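Local coordinates for fiber protein 2 (Fowl adenovirus 1, PDB 2VTW) that forms, as a homotrimer, the receptor-binding head of the short fibre spike, which probably attaches the virion to its host cell, at residues L14-V22 with P28-Q36; M43-T54 with G185-C196. All blocks are in the same frame, centred on the assembly; numbering follows the deposited sequence.

In the fold
Contact 1 joins 14-22 to 28-36 in a beta hairpin, and contact 2 pairs 43-54 with 185-196, far apart in sequence. Both belong to one sheet of the head domain. Strand 28-40 lies beside strand 43-53, and backbone bonds such as Phe34 O to Tyr49 N (2.8 Å) connect the contacts, whose centres are about 10 Å apart. Contact 1 is partly buried: two phenylalanines pack at the strand pair, while the preceding loop is more exposed and is held by a turn and a bridging water. Contact 2 is buried, long and mostly backbone-bonded, with a bulge in its middle. Both touch the second subunit of the trimer, and contact 2 also meets the third.

Contact 1 (L14-V22 with P28-Q36); sequences LSSPTGNFV and PFNGSYFLQ
Phe21 lays its CB over one face of the Phe29 ring, 3.5 Å from Phe29 CZ, in a CH-pi contact. The two residues form a hydrogen-bonded pair of an antiparallel beta hairpin in the fibre head. Beyond CB, the edge of the Phe21 ring turns toward the Phe29 face in an offset edge-to-face pair, with the planes at 79°. Phe29 CG sits between its own backbone N and carbonyl carbon (chi1 64°), which sets the ring against Phe21 CB. Phe72 and Phe179 also meet Phe29 edge-to-face. Further along, Phe21 CE2 comes 3.6 Å from Gly31 CA, where the absence of a side chain makes room for the ring.

At the next hydrogen-bonded pair, Gly19 O accepts two bonds. Gly31 N and Asn30 ND2 approach it from opposite faces of the carbonyl plane. The Asn30 bond is 3.2 Å from ND2 to Gly19 O and fairly straight at 164°, and the oxygen lies close to the amide plane.

Just before Gly19, Pro17 centres an inverse gamma turn that carries the chain past Ser32. Leu14 CD2 rests against the opposite backbone, 3.5 Å from Phe34 N, and Leu14 also packs on Pro109 of the second subunit. One water bridges the segments: it donates to Ser16 O at 2.7 Å and accepts from Tyr33 N at 3.0 Å.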
ATOM      1  N   LEU A  14     -10.657   9.368  18.474  1.00 33.42           N
ATOM      2  CA  LEU A  14     -11.582   8.254  18.299  1.00 33.66           C
ATOM      3  C   LEU A  14     -12.517   8.144  19.499  1.00 34.13           C
ATOM      4  O   LEU A  14     -12.710   7.072  20.091  1.00 33.54           O
ATOM      5  CB  LEU A  14     -10.819   6.942  18.047  1.00 32.94           C
ATOM      6  CG  LEU A  14      -9.917   6.936  16.805  1.00 32.36           C
ATOM      7  CD1 LEU A  14      -9.065   5.665  16.771  1.00 28.52           C
ATOM      8  CD2 LEU A  14     -10.740   7.064  15.520  1.00 29.13           C
ATOM      9  N   SER A  15     -13.135   9.289  19.784  1.00 35.13           N
ATOM     10  CA  SER A  15     -13.893   9.541  21.005  1.00 35.35           C
ATOM     11  C   SER A  15     -15.409   9.689  20.779  1.00 35.91           C
ATOM     12  O   SER A  15     -16.185   9.352  21.676  1.00 36.00           O
ATOM     13  CB  SER A  15     -13.325  10.798  21.692  1.00 35.86           C
ATOM     14  OG  SER A  15     -12.915  11.810  20.761  1.00 36.34           O
ATOM     15  N   SER A  16     -15.821  10.166  19.591  1.00 35.88           N
ATOM     16  CA  SER A  16     -17.248  10.447  19.268  1.00 35.57           C
ATOM     17  C   SER A  16     -17.845   9.475  18.254  1.00 34.69           C
ATOM     18  O   SER A  16     -17.547   9.563  17.062  1.00 34.75           O
ATOM     19  CB  SER A  16     -17.393  11.853  18.692  1.00 35.82           C
ATOM     20  OG  SER A  16     -16.899  12.816  19.596  1.00 39.25           O
ATOM     21  N   PRO A  17     -18.702   8.556  18.709  1.00 34.29           N
ATOM     22  CA  PRO A  17     -19.270   7.553  17.803  1.00 34.05           C
ATOM     23  C   PRO A  17     -20.393   8.061  16.875  1.00 33.79           C
ATOM     24  O   PRO A  17     -21.512   7.518  16.882  1.00 33.30           O
ATOM     25  CB  PRO A  17     -19.745   6.465  18.755  1.00 34.35           C
ATOM     26  CG  PRO A  17     -20.043   7.199  20.032  1.00 33.78           C
ATOM     27  CD  PRO A  17     -19.150   8.368  20.104  1.00 34.23           C
ATOM     28  N   THR A  18     -20.062   9.054  16.043  1.00 33.62           N
ATOM     29  CA  THR A  18     -21.019   9.638  15.077  1.00 33.36           C
ATOM     30  C   THR A  18     -21.116   8.880  13.737  1.00 33.16           C
ATOM     31  O   THR A  18     -21.967   9.200  12.919  1.00 33.24           O
ATOM     32  CB  THR A  18     -20.658  11.084  14.786  1.00 33.86           C
ATOM     33  OG1 THR A  18     -19.323  11.146  14.268  1.00 35.53           O
ATOM     34  CG2 THR A  18     -20.739  11.912  16.069  1.00 34.20           C
ATOM     35  N   GLY A  19     -20.262   7.867  13.518  1.00 31.96           N
ATOM     36  CA  GLY A  19     -20.289   7.099  12.287  1.00 30.95           C
ATOM     37  C   GLY A  19     -21.369   6.040  12.308  1.00 30.24           C
ATOM     38  O   GLY A  19     -21.609   5.429  13.347  1.00 29.54           O
ATOM     39  N   ASN A  20     -22.033   5.852  11.166  1.00 29.67           N
ATOM     40  CA  ASN A  20     -23.080   4.844  11.010  0.50 29.96           C
ATOM     41  C   ASN A  20     -22.538   3.694  10.181  1.00 30.01           C
ATOM     42  O   ASN A  20     -22.493   3.774   8.944  1.00 30.27           O
ATOM     43  CB  ASN A  20     -24.321   5.415  10.300  0.50 30.01           C
ATOM     44  CG  ASN A  20     -25.003   6.511  11.081  0.50 30.20           C
ATOM     45  OD1 ASN A  20     -25.036   6.491  12.310  0.50 30.54           O
ATOM     46  ND2 ASN A  20     -25.567   7.480  10.364  0.50 32.63           N
ATOM     47  N   PHE A  21     -22.127   2.619  10.850  1.00 29.22           N
ATOM     48  CA  PHE A  21     -21.534   1.480  10.176  1.00 29.12           C
ATOM     49  C   PHE A  21     -22.528   0.338  10.211  1.00 29.02           C
ATOM     50  O   PHE A  21     -23.446   0.336  11.026  1.00 29.42           O
ATOM     51  CB  PHE A  21     -20.196   1.115  10.862  1.00 28.35           C
ATOM     52  CG  PHE A  21     -19.258   2.305  11.064  1.00 27.50           C
ATOM     53  CD1 PHE A  21     -19.229   3.357  10.162  1.00 25.48           C
ATOM     54  CD2 PHE A  21     -18.388   2.346  12.143  1.00 28.22           C
ATOM     55  CE1 PHE A  21     -18.395   4.450  10.345  1.00 26.93           C
ATOM     56  CE2 PHE A  21     -17.526   3.427  12.322  1.00 27.68           C
ATOM     57  CZ  PHE A  21     -17.531   4.484  11.417  1.00 27.68           C
ATOM     58  N   VAL A  22     -22.364  -0.636   9.336  1.00 28.93           N
ATOM     59  CA  VAL A  22     -23.316  -1.722   9.281  1.00 29.35           C
ATOM     60  C   VAL A  22     -22.621  -3.080   9.218  1.00 30.04           C
ATOM     61  O   VAL A  22     -21.653  -3.244   8.470  1.00 29.79           O
ATOM     62  CB  VAL A  22     -24.255  -1.566   8.061  1.00 28.98           C
ATOM     63  CG1 VAL A  22     -25.351  -2.612   8.099  1.00 27.63           C
ATOM     64  CG2 VAL A  22     -24.820  -0.166   8.007  1.00 27.05           C
ATOM     65  N   PRO A  28     -27.166  -1.966  11.881  1.00 36.39           N
ATOM     66  CA  PRO A  28     -26.300  -0.808  12.040  1.00 36.11           C
ATOM     67  C   PRO A  28     -25.750  -0.685  13.440  1.00 35.81           C
ATOM     68  O   PRO A  28     -26.263  -1.311  14.369  1.00 36.48           O
ATOM     69  CB  PRO A  28     -27.224   0.390  11.750  1.00 36.35           C
ATOM     70  CG  PRO A  28     -28.416  -0.169  11.125  1.00 36.76           C
ATOM     71  CD  PRO A  28     -28.564  -1.557  11.673  1.00 36.91           C
ATOM     72  N   PHE A  29     -24.725   0.141  13.579  1.00 34.72           N
ATOM     73  CA  PHE A  29     -24.140   0.424  14.867  1.00 34.29           C
ATOM     74  C   PHE A  29     -23.316   1.671  14.707  1.00 33.24           C
ATOM     75  O   PHE A  29     -23.143   2.167  13.602  1.00 33.20           O
ATOM     76  CB  PHE A  29     -23.292  -0.764  15.385  1.00 33.82           C
ATOM     77  CG  PHE A  29     -22.077  -1.088  14.524  1.00 33.97           C
ATOM     78  CD1 PHE A  29     -20.829  -0.543  14.830  1.00 33.04           C
ATOM     79  CD2 PHE A  29     -22.189  -1.936  13.413  1.00 33.48           C
ATOM     80  CE1 PHE A  29     -19.700  -0.829  14.053  1.00 33.14           C
ATOM     81  CE2 PHE A  29     -21.063  -2.225  12.629  1.00 33.03           C
ATOM     82  CZ  PHE A  29     -19.814  -1.676  12.967  1.00 32.54           C
ATOM     83  N   ASN A  30     -22.806   2.177  15.815  1.00 32.76           N
ATOM     84  CA  ASN A  30     -22.064   3.410  15.799  1.00 32.58           C
ATOM     85  C   ASN A  30     -20.587   3.233  16.202  1.00 32.42           C
ATOM     86  O   ASN A  30     -20.265   2.485  17.116  1.00 33.22           O
ATOM     87  CB  ASN A  30     -22.774   4.407  16.700  1.00 33.28           C
ATOM     88  CG  ASN A  30     -24.198   4.674  16.234  1.00 35.58           C
ATOM     89  OD1 ASN A  30     -25.166   4.342  16.931  1.00 37.48           O
ATOM     90  ND2 ASN A  30     -24.332   5.220  15.012  1.00 37.34           N
ATOM     91  N   GLY A  31     -19.706   3.942  15.513  1.00 31.07           N
ATOM     92  CA  GLY A  31     -18.276   3.878  15.789  1.00 29.79           C
ATOM     93  C   GLY A  31     -17.674   5.237  15.578  1.00 28.51           C
ATOM     94  O   GLY A  31     -18.280   6.074  14.919  1.00 28.41           O
ATOM     95  N   SER A  32     -16.501   5.467  16.169  1.00 27.19           N
ATOM     96  CA  SER A  32     -15.734   6.679  15.923  1.00 26.68           C
ATOM     97  C   SER A  32     -14.785   6.443  14.749  1.00 25.71           C
ATOM     98  O   SER A  32     -14.532   5.298  14.367  1.00 25.59           O
ATOM     99  CB  SER A  32     -14.952   7.075  17.171  1.00 26.45           C
ATOM    100  OG  SER A  32     -15.797   6.967  18.321  1.00 28.69           O
ATOM    101  N   TYR A  33     -14.268   7.516  14.177  1.00 24.87           N
ATOM    102  CA  TYR A  33     -13.366   7.385  13.039  1.00 24.83           C
ATOM    103  C   TYR A  33     -12.496   8.616  12.970  1.00 23.72           C
ATOM    104  O   TYR A  33     -12.845   9.680  13.500  1.00 23.44           O
ATOM    105  CB  TYR A  33     -14.141   7.182  11.726  1.00 25.62           C
ATOM    106  CG  TYR A  33     -14.875   8.433  11.310  1.00 25.96           C
ATOM    107  CD1 TYR A  33     -14.215   9.428  10.607  1.00 25.44           C
ATOM    108  CD2 TYR A  33     -16.199   8.660  11.698  1.00 28.12           C
ATOM    109  CE1 TYR A  33     -14.849  10.613  10.257  1.00 27.74           C
ATOM    110  CE2 TYR A  33     -16.858   9.878  11.355  1.00 27.45           C
ATOM    111  CZ  TYR A  33     -16.162  10.833  10.630  1.00 27.09           C
ATOM    112  OH  TYR A  33     -16.732  12.026  10.270  1.00 27.73           O
ATOM    113  N   PHE A  34     -11.342   8.466  12.333  1.00 22.17           N
ATOM    114  CA  PHE A  34     -10.571   9.600  11.929  1.00 20.37           C
ATOM    115  C   PHE A  34     -10.123   9.369  10.485  1.00 20.47           C
ATOM    116  O   PHE A  34      -9.473   8.358  10.176  1.00 20.23           O
ATOM    117  CB  PHE A  34      -9.411   9.797  12.873  1.00 19.95           C
ATOM    118  CG  PHE A  34      -8.780  11.144  12.767  1.00 20.80           C
ATOM    119  CD1 PHE A  34      -9.556  12.302  12.793  1.00 21.51           C
ATOM    120  CD2 PHE A  34      -7.422  11.281  12.640  1.00 21.04           C
ATOM    121  CE1 PHE A  34      -8.989  13.546  12.701  1.00 18.61           C
ATOM    122  CE2 PHE A  34      -6.849  12.546  12.538  1.00 20.47           C
ATOM    123  CZ  PHE A  34      -7.655  13.673  12.561  1.00 20.14           C
ATOM    124  N   LEU A  35     -10.496  10.314   9.621  1.00 19.85           N
ATOM    125  CA  LEU A  35     -10.333  10.240   8.161  1.00 19.35           C
ATOM    126  C   LEU A  35      -9.451  11.392   7.715  1.00 18.88           C
ATOM    127  O   LEU A  35      -9.750  12.555   7.999  1.00 19.77           O
ATOM    128  CB  LEU A  35     -11.707  10.368   7.498  1.00 20.09           C
ATOM    129  CG  LEU A  35     -11.772  10.519   5.975  1.00 20.17           C
ATOM    130  CD1 LEU A  35     -11.136   9.266   5.315  1.00 17.47           C
ATOM    131  CD2 LEU A  35     -13.239  10.720   5.505  1.00 20.40           C
ATOM    132  N   GLN A  36      -8.333  11.086   7.067  1.00 18.14           N
ATOM    133  CA  GLN A  36      -7.415  12.105   6.565  1.00 18.28           C
ATOM    134  C   GLN A  36      -7.108  11.720   5.132  1.00 19.40           C
ATOM    135  O   GLN A  36      -6.559  10.633   4.892  1.00 19.41           O
ATOM    136  CB  GLN A  36      -6.139  12.136   7.398  1.00 18.41           C
ATOM    137  CG  GLN A  36      -6.351  12.666   8.841  1.00 18.61           C
ATOM    138  CD  GLN A  36      -5.159  12.458   9.736  1.00 19.09           C
ATOM    139  OE1 GLN A  36      -4.960  11.356  10.236  1.00 22.01           O
ATOM    140  NE2 GLN A  36      -4.349  13.504   9.937  1.00 16.83           N
TER
HETATM  141  O   HOH W   1     -15.324   9.984  15.559  1.00 24.65           O

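Contact 2 (M43-T54 with G185-C196); sequences MLTTSLYVKVDT and GTVAIGPVVHTC
Tyr49 and Pro191 lie side by side at a beta bulge in this antiparallel strand pair of the head domain. The register shifts by one residue there: Leu48 pairs with Val192 and Val50 with Ile189. Gly190 lies in the bulge, and a cis peptide leads from it to Pro191.

Ring packing marks the bulge. Pro191 CB stands over one face of the Tyr49 ring in a CH-pi contact, and Tyr49 CE1 is 3.6 Å from Pro191 CD. Elsewhere, Val50 CB meets Ile189 CG2 at 3.7 Å, and the extended Lys51 chain passes Ala188 CB, nearest at CG.

Polar side chains and waters add contacts nearer the ends. Gly185 N donates to Thr54 OG1 at 2.9 Å, and Asn184 ND2 also bonds that hydroxyl. One water lies 2.8 Å from Thr45 OG1 and 2.7 Å from Thr195 OG1. Another lies 2.7 Å from Thr46 OG1 and 2.9 Å from His194 ND1, and Gln37 NE2 also hydrogen-bonds Thr46 OG1.

Val193 packs on Thr195 of the second subunit, and Thr195 on Val193 of the third. Eleven backbone hydrogen bonds thus do most of the joining, while side chains pack across the pair and reach neighbouring strands and subunits.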
ATOM      1  N   MET A  43      -4.590  11.907  -7.774  1.00 18.48           N
ATOM      2  CA  MET A  43      -4.473  10.628  -7.058  1.00 18.14           C
ATOM      3  C   MET A  43      -4.890  10.828  -5.615  1.00 17.71           C
ATOM      4  O   MET A  43      -4.333  11.673  -4.913  1.00 16.96           O
ATOM      5  CB  MET A  43      -3.018  10.103  -7.092  1.00 18.84           C
ATOM      6  CG  MET A  43      -2.864   8.616  -6.644  1.00 18.35           C
ATOM      7  SD  MET A  43      -3.555   7.464  -7.879  1.00 18.91           S
ATOM      8  CE  MET A  43      -2.405   7.706  -9.227  1.00 16.67           C
ATOM      9  N   LEU A  44      -5.852  10.028  -5.175  1.00 17.60           N
ATOM     10  CA  LEU A  44      -6.440  10.126  -3.862  1.00 17.88           C
ATOM     11  C   LEU A  44      -5.834   9.113  -2.892  1.00 17.71           C
ATOM     12  O   LEU A  44      -5.921   7.908  -3.115  1.00 17.50           O
ATOM     13  CB  LEU A  44      -7.950   9.863  -3.970  1.00 17.07           C
ATOM     14  CG  LEU A  44      -8.806  10.132  -2.730  1.00 18.35           C
ATOM     15  CD1 LEU A  44      -8.799  11.678  -2.350  1.00 18.88           C
ATOM     16  CD2 LEU A  44     -10.203   9.601  -2.975  1.00 18.36           C
ATOM     17  N   THR A  45      -5.265   9.615  -1.801  1.00 18.04           N
ATOM     18  CA  THR A  45      -4.771   8.777  -0.692  1.00 18.01           C
ATOM     19  C   THR A  45      -5.649   9.068   0.521  1.00 17.93           C
ATOM     20  O   THR A  45      -5.790  10.222   0.903  1.00 17.21           O
ATOM     21  CB  THR A  45      -3.309   9.094  -0.325  1.00 17.92           C
ATOM     22  OG1 THR A  45      -2.457   8.797  -1.426  1.00 18.92           O
ATOM     23  CG2 THR A  45      -2.866   8.271   0.877  1.00 17.71           C
ATOM     24  N   THR A  46      -6.235   8.012   1.071  1.00 17.18           N
ATOM     25  CA  THR A  46      -7.153   8.041   2.174  1.00 17.76           C
ATOM     26  C   THR A  46      -6.572   7.259   3.361  1.00 17.56           C
ATOM     27  O   THR A  46      -6.314   6.060   3.249  1.00 18.17           O
ATOM     28  CB  THR A  46      -8.497   7.389   1.748  1.00 18.31           C
ATOM     29  OG1 THR A  46      -9.125   8.202   0.741  1.00 18.13           O
ATOM     30  CG2 THR A  46      -9.455   7.185   2.947  1.00 17.56           C
ATOM     31  N   SER A  47      -6.378   7.932   4.490  1.00 17.91           N
ATOM     32  CA  SER A  47      -6.002   7.283   5.758  1.00 18.19           C
ATOM     33  C   SER A  47      -7.193   7.290   6.703  1.00 18.63           C
ATOM     34  O   SER A  47      -7.770   8.348   6.985  1.00 17.92           O
ATOM     35  CB  SER A  47      -4.812   7.986   6.402  1.00 18.50           C
ATOM     36  OG  SER A  47      -4.568   7.470   7.705  1.00 18.28           O
ATOM     37  N   LEU A  48      -7.559   6.102   7.176  1.00 18.59           N
ATOM     38  CA  LEU A  48      -8.746   5.892   7.994  1.00 18.81           C
ATOM     39  C   LEU A  48      -8.474   5.078   9.288  1.00 19.20           C
ATOM     40  O   LEU A  48      -8.032   3.939   9.213  1.00 19.28           O
ATOM     41  CB  LEU A  48      -9.811   5.160   7.166  1.00 19.25           C
ATOM     42  CG  LEU A  48     -11.132   4.851   7.864  1.00 17.98           C
ATOM     43  CD1 LEU A  48     -11.860   6.185   8.140  1.00 18.11           C
ATOM     44  CD2 LEU A  48     -12.009   3.892   7.067  1.00 19.63           C
ATOM     45  N   TYR A  49      -8.745   5.652  10.458  1.00 18.92           N
ATOM     46  CA  TYR A  49      -8.843   4.875  11.698  1.00 19.72           C
ATOM     47  C   TYR A  49     -10.319   4.653  12.071  1.00 20.31           C
ATOM     48  O   TYR A  49     -11.156   5.547  11.876  1.00 19.51           O
ATOM     49  CB  TYR A  49      -8.187   5.583  12.858  1.00 19.45           C
ATOM     50  CG  TYR A  49      -6.698   5.844  12.781  1.00 18.22           C
ATOM     51  CD1 TYR A  49      -5.767   4.915  13.288  1.00 18.44           C
ATOM     52  CD2 TYR A  49      -6.222   7.029  12.274  1.00 17.96           C
ATOM     53  CE1 TYR A  49      -4.409   5.183  13.257  1.00 17.42           C
ATOM     54  CE2 TYR A  49      -4.898   7.291  12.231  1.00 17.97           C
ATOM     55  CZ  TYR A  49      -3.987   6.374  12.718  1.00 18.58           C
ATOM     56  OH  TYR A  49      -2.644   6.710  12.649  1.00 18.08           O
ATOM     57  N   VAL A  50     -10.641   3.473  12.602  1.00 21.48           N
ATOM     58  CA  VAL A  50     -11.993   3.144  13.090  1.00 22.94           C
ATOM     59  C   VAL A  50     -11.881   2.572  14.513  1.00 24.04           C
ATOM     60  O   VAL A  50     -11.006   1.731  14.783  1.00 23.76           O
ATOM     61  CB  VAL A  50     -12.719   2.114  12.161  1.00 23.15           C
ATOM     62  CG1 VAL A  50     -13.982   1.525  12.827  1.00 23.36           C
ATOM     63  CG2 VAL A  50     -13.108   2.753  10.834  1.00 23.26           C
ATOM     64  N   LYS A  51     -12.749   3.021  15.425  1.00 24.88           N
ATOM     65  CA  LYS A  51     -12.861   2.389  16.773  1.00 25.86           C
ATOM     66  C   LYS A  51     -14.336   2.117  17.134  1.00 26.92           C
ATOM     67  O   LYS A  51     -15.196   2.966  16.910  1.00 27.18           O
ATOM     68  CB  LYS A  51     -12.149   3.236  17.829  1.00 25.34           C
ATOM     69  CG  LYS A  51     -12.037   2.575  19.201  1.00 25.54           C
ATOM     70  CD  LYS A  51     -11.370   3.515  20.187  1.00 26.63           C
ATOM     71  CE  LYS A  51     -11.306   2.919  21.581  1.00 26.24           C
ATOM     72  NZ  LYS A  51     -10.393   3.770  22.383  1.00 26.29           N
ATOM     73  N   VAL A  52     -14.622   0.909  17.631  1.00 27.86           N
ATOM     74  CA  VAL A  52     -15.953   0.516  18.062  1.00 28.79           C
ATOM     75  C   VAL A  52     -15.891   0.106  19.551  1.00 30.43           C
ATOM     76  O   VAL A  52     -15.089  -0.752  19.928  1.00 31.55           O
ATOM     77  CB  VAL A  52     -16.508  -0.645  17.214  1.00 28.90           C
ATOM     78  CG1 VAL A  52     -17.998  -0.860  17.489  1.00 28.17           C
ATOM     79  CG2 VAL A  52     -16.276  -0.383  15.726  1.00 28.30           C
ATOM     80  N   ASP A  53     -16.706   0.763  20.380  1.00 31.35           N
ATOM     81  CA  ASP A  53     -16.788   0.548  21.841  1.00 31.49           C
ATOM     82  C   ASP A  53     -18.166  -0.088  22.063  1.00 32.29           C
ATOM     83  O   ASP A  53     -19.182   0.469  21.633  1.00 32.50           O
ATOM     84  CB  ASP A  53     -16.639   1.899  22.555  1.00 31.27           C
ATOM     85  CG  ASP A  53     -16.566   1.795  24.101  1.00 31.71           C
ATOM     86  OD1 ASP A  53     -17.240   0.941  24.724  1.00 32.05           O
ATOM     87  OD2 ASP A  53     -15.844   2.626  24.702  1.00 32.43           O
ATOM     88  N   THR A  54     -18.204  -1.273  22.667  1.00 33.15           N
ATOM     89  CA  THR A  54     -19.458  -1.995  22.856  1.00 33.88           C
ATOM     90  C   THR A  54     -20.449  -1.209  23.729  1.00 34.73           C
ATOM     91  O   THR A  54     -21.666  -1.406  23.619  1.00 34.76           O
ATOM     92  CB  THR A  54     -19.241  -3.415  23.441  1.00 33.64           C
ATOM     93  OG1 THR A  54     -18.566  -3.318  24.698  1.00 32.12           O
ATOM     94  CG2 THR A  54     -18.432  -4.287  22.468  1.00 33.75           C
ATOM     95  N   GLY A 185     -16.004  -4.497  25.498  1.00 34.20           N
ATOM     96  CA  GLY A 185     -14.706  -3.873  25.351  1.00 33.12           C
ATOM     97  C   GLY A 185     -14.662  -3.063  24.077  1.00 32.07           C
ATOM     98  O   GLY A 185     -15.696  -2.651  23.568  1.00 32.15           O
ATOM     99  N   THR A 186     -13.450  -2.839  23.572  1.00 31.17           N
ATOM    100  CA  THR A 186     -13.209  -1.993  22.397  1.00 29.73           C
ATOM    101  C   THR A 186     -12.242  -2.656  21.396  1.00 29.09           C
ATOM    102  O   THR A 186     -11.447  -3.527  21.764  1.00 27.97           O
ATOM    103  CB  THR A 186     -12.653  -0.576  22.784  1.00 29.74           C
ATOM    104  OG1 THR A 186     -11.261  -0.648  23.110  1.00 28.77           O
ATOM    105  CG2 THR A 186     -13.450   0.048  23.954  1.00 29.43           C
ATOM    106  N   VAL A 187     -12.363  -2.234  20.130  1.00 27.84           N
ATOM    107  CA  VAL A 187     -11.467  -2.632  19.041  1.00 26.52           C
ATOM    108  C   VAL A 187     -11.176  -1.364  18.250  1.00 25.67           C
ATOM    109  O   VAL A 187     -12.076  -0.575  17.987  1.00 25.62           O
ATOM    110  CB  VAL A 187     -12.066  -3.732  18.142  1.00 26.55           C
ATOM    111  CG1 VAL A 187     -13.387  -3.273  17.527  1.00 26.37           C
ATOM    112  CG2 VAL A 187     -11.043  -4.164  17.036  1.00 27.18           C
ATOM    113  N   ALA A 188      -9.902  -1.126  17.976  1.00 23.98           N
ATOM    114  CA  ALA A 188      -9.443   0.048  17.268  1.00 23.54           C
ATOM    115  C   ALA A 188      -8.451  -0.410  16.189  1.00 23.09           C
ATOM    116  O   ALA A 188      -7.573  -1.266  16.439  1.00 22.54           O
ATOM    117  CB  ALA A 188      -8.804   1.044  18.209  1.00 22.33           C
ATOM    118  N   ILE A 189      -8.611   0.147  14.992  1.00 22.53           N
ATOM    119  CA  ILE A 189      -7.910  -0.338  13.807  1.00 22.29           C
ATOM    120  C   ILE A 189      -7.428   0.836  13.006  1.00 21.36           C
ATOM    121  O   ILE A 189      -8.132   1.842  12.884  1.00 20.53           O
ATOM    122  CB  ILE A 189      -8.818  -1.226  12.930  1.00 22.71           C
ATOM    123  CG1 ILE A 189      -8.072  -1.733  11.685  1.00 23.09           C
ATOM    124  CG2 ILE A 189     -10.044  -0.453  12.506  1.00 24.50           C
ATOM    125  CD1 ILE A 189      -8.763  -2.867  10.969  1.00 23.07           C
ATOM    126  N   GLY A 190      -6.214   0.693  12.473  1.00 21.24           N
ATOM    127  CA  GLY A 190      -5.640   1.647  11.534  1.00 20.44           C
ATOM    128  C   GLY A 190      -4.181   1.936  11.803  1.00 19.61           C
ATOM    129  O   GLY A 190      -3.589   1.362  12.724  1.00 19.80           O
ATOM    130  N   PRO A 191      -3.595   2.853  11.018  1.00 18.10           N
ATOM    131  CA  PRO A 191      -4.257   3.542   9.892  1.00 18.23           C
ATOM    132  C   PRO A 191      -4.457   2.615   8.697  1.00 18.26           C
ATOM    133  O   PRO A 191      -3.542   1.876   8.322  1.00 19.26           O
ATOM    134  CB  PRO A 191      -3.294   4.681   9.545  1.00 17.81           C
ATOM    135  CG  PRO A 191      -1.961   4.243  10.060  1.00 17.22           C
ATOM    136  CD  PRO A 191      -2.203   3.275  11.190  1.00 17.55           C
ATOM    137  N   VAL A 192      -5.676   2.596   8.162  1.00 18.16           N
ATOM    138  CA  VAL A 192      -5.979   1.837   6.963  1.00 17.40           C
ATOM    139  C   VAL A 192      -5.793   2.795   5.804  1.00 17.70           C
ATOM    140  O   VAL A 192      -6.523   3.790   5.729  1.00 16.24           O
ATOM    141  CB  VAL A 192      -7.400   1.322   6.996  1.00 17.62           C
ATOM    142  CG1 VAL A 192      -7.741   0.588   5.688  1.00 15.84           C
ATOM    143  CG2 VAL A 192      -7.612   0.415   8.231  1.00 18.77           C
ATOM    144  N   VAL A 193      -4.814   2.537   4.924  1.00 17.09           N
ATOM    145  CA  VAL A 193      -4.474   3.503   3.884  1.00 16.96           C
ATOM    146  C   VAL A 193      -4.868   2.921   2.542  1.00 17.48           C
ATOM    147  O   VAL A 193      -4.542   1.763   2.220  1.00 17.56           O
ATOM    148  CB  VAL A 193      -3.001   3.979   3.917  1.00 17.22           C
ATOM    149  CG1 VAL A 193      -2.732   4.973   2.834  1.00 17.95           C
ATOM    150  CG2 VAL A 193      -2.624   4.593   5.278  1.00 16.34           C
ATOM    151  N   HIS A 194      -5.640   3.710   1.789  1.00 17.04           N
ATOM    152  CA  HIS A 194      -6.130   3.338   0.469  1.00 16.15           C
ATOM    153  C   HIS A 194      -5.664   4.363  -0.521  1.00 16.69           C
ATOM    154  O   HIS A 194      -5.702   5.545  -0.224  1.00 15.53           O
ATOM    155  CB  HIS A 194      -7.654   3.326   0.464  1.00 16.68           C
ATOM    156  CG  HIS A 194      -8.243   2.938  -0.848  1.00 15.72           C
ATOM    157  ND1 HIS A 194      -8.978   3.811  -1.613  1.00 14.91           N
ATOM    158  CD2 HIS A 194      -8.162   1.786  -1.559  1.00 15.35           C
ATOM    159  CE1 HIS A 194      -9.369   3.201  -2.714  1.00 17.29           C
ATOM    160  NE2 HIS A 194      -8.884   1.974  -2.710  1.00 18.09           N
ATOM    161  N   THR A 195      -5.226   3.916  -1.702  1.00 16.65           N
ATOM    162  CA  THR A 195      -4.911   4.820  -2.799  1.00 16.46           C
ATOM    163  C   THR A 195      -5.754   4.466  -4.032  1.00 16.26           C
ATOM    164  O   THR A 195      -5.978   3.295  -4.369  1.00 15.32           O
ATOM    165  CB  THR A 195      -3.390   4.837  -3.136  1.00 17.13           C
ATOM    166  OG1 THR A 195      -2.646   5.234  -1.992  1.00 17.75           O
ATOM    167  CG2 THR A 195      -3.062   5.818  -4.260  1.00 16.37           C
ATOM    168  N   CYS A 196      -6.256   5.506  -4.691  1.00 16.12           N
ATOM    169  CA  CYS A 196      -7.009   5.333  -5.932  1.00 15.86           C
ATOM    170  C   CYS A 196      -6.963   6.633  -6.722  1.00 15.53           C
ATOM    171  O   CYS A 196      -6.613   7.686  -6.172  1.00 13.46           O
ATOM    172  CB  CYS A 196      -8.445   4.865  -5.678  1.00 16.36           C
ATOM    173  SG  CYS A 196      -9.563   6.070  -4.895  1.00 18.49           S
TER
HETATM  174  O   HOH W   2      -8.524   6.711  -1.477  1.00 19.22           O
HETATM  175  O   HOH W   3      -0.473   6.843  -1.833  1.00 37.98           O